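Local coordinates for biofilm-associated surface protein (Staphylococcus aureus, PDB 7C7U), which probably promotes staphylococcal biofilm formation as a cell wall-anchored surface adhesin whose calcium-binding region appears to act as a switch on functional amyloid assembly, at residues K211-S216 / Q233-N238; D440-D445 / E514-S519. All coordinates share one frame; numbering follows the deposited sequence.

Overall arrangement
Contact 1 comes first along the chain and closes before contact 2 opens; their centres lie 73 Å apart, with about 55 Å between nearest atoms, on opposite sides of the chain's centre. Contact 1 joins the two strands of a hairpin, 210-220 and 228-237, at one margin of a five-stranded antiparallel sheet. Contact 2 pairs strands 437-442 and 509-516, adjacent and, in sequence, first and last of a separate mixed-sheet domain. Helices 397-404 and 420-427 come between them in sequence, as do most ligands of four calcium sites, one completed by Glu509 at the start of strand 509-516, so metal binding there probably helps set how the two parts of this elongated chain are oriented.

Contact 1: K211-S216 / Q233-N238; sequences KASSGS and QQIMKN
Strands 211-216 and 233-237 run antiparallel, their axes 4.7 Å apart at closest approach and 168° between N-to-C directions, with Ala212-Met236 and Ser214-Gln234 as hydrogen-bonded pairs and Ser213-Ile235 as a non-hydrogen-bonded one. On the face of Ser213 and Ile235, Ser213 OG bridges backbone and side chain of the opposite strand. With chi1 at -179°, OG swings away from its own amide N and donates to Gln234 O at 2.8 Å, arriving above the carbonyl plane. That oxygen also accepts Ser214 N, which comes in the plane, so two donors hold it. Gln233, fully extended, reaches forward along its own strand, beside Ile235, and gives Ser213 OG a hydrogen bond from NE2 (2.8 Å) lying in its amide plane, while its OE1 is engaged by Tyr253. Ile235 CG1 rests 3.5 Å from Ser213 OG. On the face of Ala212 and Met236, the methionine methyl CE meets Lys211 CD at 3.7 Å, and Leu36, His58 and Tyr60 touch Met236 there. Lys211 starts toward the partner strand and curls at its last two torsions, bringing NZ to 2.7 Å from Asn238 OD1; the two side chains cross nearly at right angles, and Asn238 ND2 turns to Asn208 O. The bonds to both ends of the Asn238 amide should fix its rotation, and the serine hydroxyl, both donor and acceptor, ties Ser213 to Gln233 and Gln234 of the partner strand.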
loop_
_atom_site.group_PDB
_atom_site.type_symbol
_atom_site.label_atom_id
_atom_site.label_comp_id
_atom_site.label_asym_id
_atom_site.label_seq_id
_atom_site.Cartn_x
_atom_site.Cartn_y
_atom_site.Cartn_z
ATOM N N LYS A 211 -30.873 -10.036 -3.172
ATOM C CA LYS A 211 -30.216 -11.324 -3.002
ATOM C C LYS A 211 -29.124 -11.277 -1.936
ATOM O O LYS A 211 -28.992 -12.202 -1.124
ATOM C CB LYS A 211 -29.615 -11.775 -4.340
ATOM C CG LYS A 211 -29.020 -13.153 -4.324
ATOM C CD LYS A 211 -28.233 -13.435 -5.603
ATOM C CE LYS A 211 -29.131 -13.435 -6.831
ATOM N NZ LYS A 211 -30.280 -14.358 -6.663
ATOM N N ALA A 212 -28.340 -10.211 -1.904
ATOM C CA ALA A 212 -27.209 -10.201 -0.982
ATOM C C ALA A 212 -26.636 -8.804 -0.961
ATOM O O ALA A 212 -26.918 -7.998 -1.849
ATOM C CB ALA A 212 -26.146 -11.212 -1.405
ATOM N N SER A 213 -25.823 -8.518 0.063
ATOM C CA SER A 213 -25.196 -7.210 0.136
ATOM C C SER A 213 -23.825 -7.329 0.768
ATOM O O SER A 213 -23.605 -8.134 1.674
ATOM C CB SER A 213 -26.045 -6.222 0.941
ATOM O OG SER A 213 -25.450 -4.950 1.004
ATOM N N SER A 214 -22.912 -6.492 0.302
ATOM C CA SER A 214 -21.594 -6.438 0.911
ATOM C C SER A 214 -21.041 -5.045 0.689
ATOM O O SER A 214 -21.592 -4.254 -0.071
ATOM C CB SER A 214 -20.674 -7.497 0.314
ATOM O OG SER A 214 -20.246 -7.061 -0.974
ATOM N N GLY A 215 -19.947 -4.726 1.381
ATOM C CA GLY A 215 -19.378 -3.404 1.304
ATOM C C GLY A 215 -17.902 -3.467 0.962
ATOM O O GLY A 215 -17.277 -4.526 0.986
ATOM N N SER A 216 -17.372 -2.308 0.604
ATOM C CA SER A 216 -15.935 -2.142 0.469
ATOM C C SER A 216 -15.579 -0.783 1.035
ATOM O O SER A 216 -16.365 0.158 0.930
ATOM C CB SER A 216 -15.486 -2.266 -0.994
ATOM O OG SER A 216 -15.979 -1.191 -1.776
ATOM N N GLN A 233 -21.435 0.401 -0.543
ATOM C CA GLN A 233 -22.251 -0.789 -0.359
ATOM C C GLN A 233 -22.892 -1.188 -1.687
ATOM O O GLN A 233 -23.375 -0.333 -2.430
ATOM C CB GLN A 233 -23.329 -0.543 0.697
ATOM C CG GLN A 233 -24.239 -1.760 0.955
ATOM C CD GLN A 233 -25.194 -1.540 2.110
ATOM O OE1 GLN A 233 -25.187 -0.477 2.735
ATOM N NE2 GLN A 233 -26.051 -2.532 2.381
ATOM N N GLN A 234 -22.865 -2.480 -1.996
ATOM C CA GLN A 234 -23.597 -3.031 -3.130
ATOM C C GLN A 234 -24.709 -3.926 -2.596
ATOM O O GLN A 234 -24.488 -4.697 -1.658
ATOM C CB GLN A 234 -22.685 -3.861 -4.043
ATOM C CG GLN A 234 -21.303 -3.253 -4.320
ATOM C CD GLN A 234 -21.286 -2.221 -5.444
ATOM O OE1 GLN A 234 -22.227 -2.113 -6.221
ATOM N NE2 GLN A 234 -20.198 -1.457 -5.530
ATOM N N ILE A 235 -25.894 -3.825 -3.189
ATOM C CA ILE A 235 -27.020 -4.714 -2.906
ATOM C C ILE A 235 -27.434 -5.335 -4.236
ATOM O O ILE A 235 -28.001 -4.657 -5.104
ATOM C CB ILE A 235 -28.194 -3.974 -2.263
ATOM C CG1 ILE A 235 -27.734 -3.210 -1.029
ATOM C CG2 ILE A 235 -29.319 -4.981 -1.851
ATOM C CD1 ILE A 235 -28.706 -2.120 -0.593
ATOM N N MET A 236 -27.125 -6.612 -4.412
ATOM C CA MET A 236 -27.491 -7.314 -5.622
ATOM C C MET A 236 -28.980 -7.651 -5.586
ATOM O O MET A 236 -29.533 -8.001 -4.532
ATOM C CB MET A 236 -26.680 -8.595 -5.762
ATOM C CG MET A 236 -25.180 -8.378 -5.938
ATOM S SD MET A 236 -24.326 -9.890 -6.445
ATOM C CE MET A 236 -25.753 -10.966 -6.681
ATOM N N LYS A 237 -29.622 -7.544 -6.738
ATOM C CA LYS A 237 -31.054 -7.807 -6.870
ATOM C C LYS A 237 -31.320 -9.251 -7.262
ATOM O O LYS A 237 -30.510 -9.890 -7.933
ATOM C CB LYS A 237 -31.672 -6.906 -7.935
ATOM C CG LYS A 237 -31.730 -5.426 -7.590
ATOM C CD LYS A 237 -32.479 -4.681 -8.716
ATOM C CE LYS A 237 -32.461 -3.183 -8.485
ATOM N NZ LYS A 237 -33.262 -2.478 -9.533
ATOM N N ASN A 238 -32.476 -9.765 -6.831
ATOM C CA ASN A 238 -32.989 -11.012 -7.395
ATOM C C ASN A 238 -33.654 -10.803 -8.748
ATOM O O ASN A 238 -33.654 -11.721 -9.575
ATOM C CB ASN A 238 -33.999 -11.667 -6.456
ATOM C CG ASN A 238 -33.333 -12.390 -5.310
ATOM O OD1 ASN A 238 -32.278 -12.991 -5.482
ATOM N ND2 ASN A 238 -33.940 -12.332 -4.132
HETATM O O HOH W 1 -18.566 -2.176 -2.801
#

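Contact 2: D440-D445 / E514-S519; sequences DITTED and EIVDNS
A parallel strand pair that runs out into turns joins Ile441 to Ile515 and Thr442 to Val516 within a mixed sheet. The backbone bonds go back and forth: Ile441 N to Glu514 O, Val516 N to Ile441 O at 2.9 Å, and Thr443 N to Val516 O. Before the first of these, Asp440 OD1 takes Glu514 N at 2.9 Å from above its carboxylate plane, adding a side-chain acceptor at the start of the pairing. The two isoleucines lie side by side on the face they share, CG1 to CG1 at 3.7 Å, and Ile488 packs against Ile441. Beyond them Thr443 CG2 touches Val516 O at 3.3 Å, while Thr443 OG1 shares a water with Asn518 N. Thr442 OG1, placed between N and carbonyl by a chi1 of 82°, accepts Glu444 N at 3.0 Å in an ST turn. Asp445 OD2 receives Thr442 N on its anti lone pair; Thr541 also binds this oxygen, and Ser542 N the other. After the strands part, Asp517 OD1 closes an Asx turn by accepting Ser519 N. Parallel pairing of the first and last strands, with antiparallel neighbours on both, is consistent with an immunoglobulin-like beta-sandwich for this domain.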
loop_
_atom_site.group_PDB
_atom_site.type_symbol
_atom_site.label_atom_id
_atom_site.label_comp_id
_atom_site.label_asym_id
_atom_site.label_seq_id
_atom_site.Cartn_x
_atom_site.Cartn_y
_atom_site.Cartn_z
ATOM N N ASP A 440 36.763 15.323 -3.043
ATOM C CA ASP A 440 37.426 16.619 -2.982
ATOM C C ASP A 440 38.114 16.918 -4.317
ATOM O O ASP A 440 38.564 16.008 -5.025
ATOM C CB ASP A 440 38.457 16.660 -1.841
ATOM C CG ASP A 440 37.831 16.507 -0.456
ATOM O OD1 ASP A 440 36.603 16.702 -0.300
ATOM O OD2 ASP A 440 38.596 16.237 0.498
ATOM N N ILE A 441 38.185 18.205 -4.672
ATOM C CA ILE A 441 38.877 18.652 -5.885
ATOM C C ILE A 441 39.842 19.789 -5.529
ATOM O O ILE A 441 39.911 20.223 -4.383
ATOM C CB ILE A 441 37.892 19.086 -6.992
ATOM C CG1 ILE A 441 37.039 20.260 -6.521
ATOM C CG2 ILE A 441 37.015 17.911 -7.454
ATOM C CD1 ILE A 441 36.347 20.950 -7.672
ATOM N N THR A 442 40.613 20.257 -6.517
ATOM C CA THR A 442 41.510 21.392 -6.296
ATOM C C THR A 442 40.975 22.642 -6.992
ATOM O O THR A 442 40.033 22.594 -7.792
ATOM C CB THR A 442 42.951 21.132 -6.783
ATOM O OG1 THR A 442 43.045 21.350 -8.199
ATOM C CG2 THR A 442 43.428 19.729 -6.450
ATOM N N THR A 443 41.609 23.775 -6.671
ATOM C CA THR A 443 41.302 25.054 -7.299
ATOM C C THR A 443 41.567 25.058 -8.801
ATOM O O THR A 443 41.094 25.971 -9.478
ATOM C CB THR A 443 42.118 26.188 -6.654
ATOM O OG1 THR A 443 43.508 25.978 -6.927
ATOM C CG2 THR A 443 41.901 26.284 -5.123
ATOM N N GLU A 444 42.285 24.066 -9.346
ATOM C CA GLU A 444 42.501 23.979 -10.791
ATOM C C GLU A 444 41.486 23.087 -11.504
ATOM O O GLU A 444 41.437 23.092 -12.740
ATOM C CB GLU A 444 43.911 23.472 -11.092
ATOM C CG GLU A 444 44.941 24.600 -11.033
ATOM C CD GLU A 444 46.363 24.119 -11.231
ATOM O OE1 GLU A 444 46.619 22.917 -10.989
ATOM O OE2 GLU A 444 47.222 24.951 -11.624
ATOM N N ASP A 445 40.678 22.343 -10.764
ATOM C CA ASP A 445 39.686 21.456 -11.369
ATOM C C ASP A 445 38.465 22.227 -11.845
ATOM O O ASP A 445 38.127 23.295 -11.320
ATOM C CB ASP A 445 39.260 20.369 -10.379
ATOM C CG ASP A 445 40.310 19.289 -10.239
ATOM O OD1 ASP A 445 40.643 18.673 -11.277
ATOM O OD2 ASP A 445 40.830 19.083 -9.116
ATOM N N GLU A 514 35.471 19.411 -0.219
ATOM C CA GLU A 514 36.482 20.455 -0.168
ATOM C C GLU A 514 37.055 20.760 -1.550
ATOM O O GLU A 514 37.324 19.853 -2.346
ATOM C CB GLU A 514 37.613 20.058 0.786
ATOM C CG GLU A 514 37.122 19.823 2.210
ATOM C CD GLU A 514 36.730 21.119 2.906
ATOM O OE1 GLU A 514 37.440 22.141 2.727
ATOM O OE2 GLU A 514 35.709 21.117 3.624
ATOM N N ILE A 515 37.216 22.050 -1.831
ATOM C CA ILE A 515 38.088 22.524 -2.895
ATOM C C ILE A 515 39.367 22.989 -2.205
ATOM O O ILE A 515 39.332 23.891 -1.359
ATOM C CB ILE A 515 37.417 23.624 -3.730
ATOM C CG1 ILE A 515 36.111 23.069 -4.319
ATOM C CG2 ILE A 515 38.332 24.122 -4.875
ATOM C CD1 ILE A 515 35.547 23.870 -5.485
ATOM N N VAL A 516 40.474 22.322 -2.506
ATOM C CA VAL A 516 41.709 22.498 -1.759
ATOM C C VAL A 516 42.721 23.233 -2.634
ATOM O O VAL A 516 42.561 23.352 -3.848
ATOM C CB VAL A 516 42.271 21.149 -1.266
ATOM C CG1 VAL A 516 41.204 20.396 -0.437
ATOM C CG2 VAL A 516 42.747 20.297 -2.440
ATOM N N ASP A 517 43.777 23.727 -1.990
ATOM C CA ASP A 517 44.926 24.307 -2.677
ATOM C C ASP A 517 45.413 23.374 -3.784
ATOM O O ASP A 517 45.504 22.159 -3.588
ATOM C CB ASP A 517 46.029 24.545 -1.632
ATOM C CG ASP A 517 47.172 25.398 -2.146
ATOM O OD1 ASP A 517 47.766 25.046 -3.184
ATOM O OD2 ASP A 517 47.484 26.406 -1.476
ATOM N N ASN A 518 45.744 23.942 -4.958
ATOM C CA ASN A 518 46.085 23.076 -6.092
ATOM C C ASN A 518 47.467 22.416 -5.970
ATOM O O ASN A 518 47.831 21.620 -6.846
ATOM C CB ASN A 518 45.972 23.835 -7.426
ATOM C CG ASN A 518 47.008 24.959 -7.585
ATOM O OD1 ASN A 518 48.127 24.880 -7.077
ATOM N ND2 ASN A 518 46.626 26.011 -8.314
ATOM N N SER A 519 48.248 22.717 -4.934
ATOM C CA SER A 519 49.448 21.926 -4.672
ATOM C C SER A 519 49.159 20.659 -3.875
ATOM O O SER A 519 50.083 19.867 -3.659
ATOM C CB SER A 519 50.494 22.769 -3.930
ATOM O OG SER A 519 50.017 23.170 -2.658
HETATM O O HOH W 2 45.477 26.805 -5.226
HETATM O O HOH W 3 49.791 24.428 -10.042
#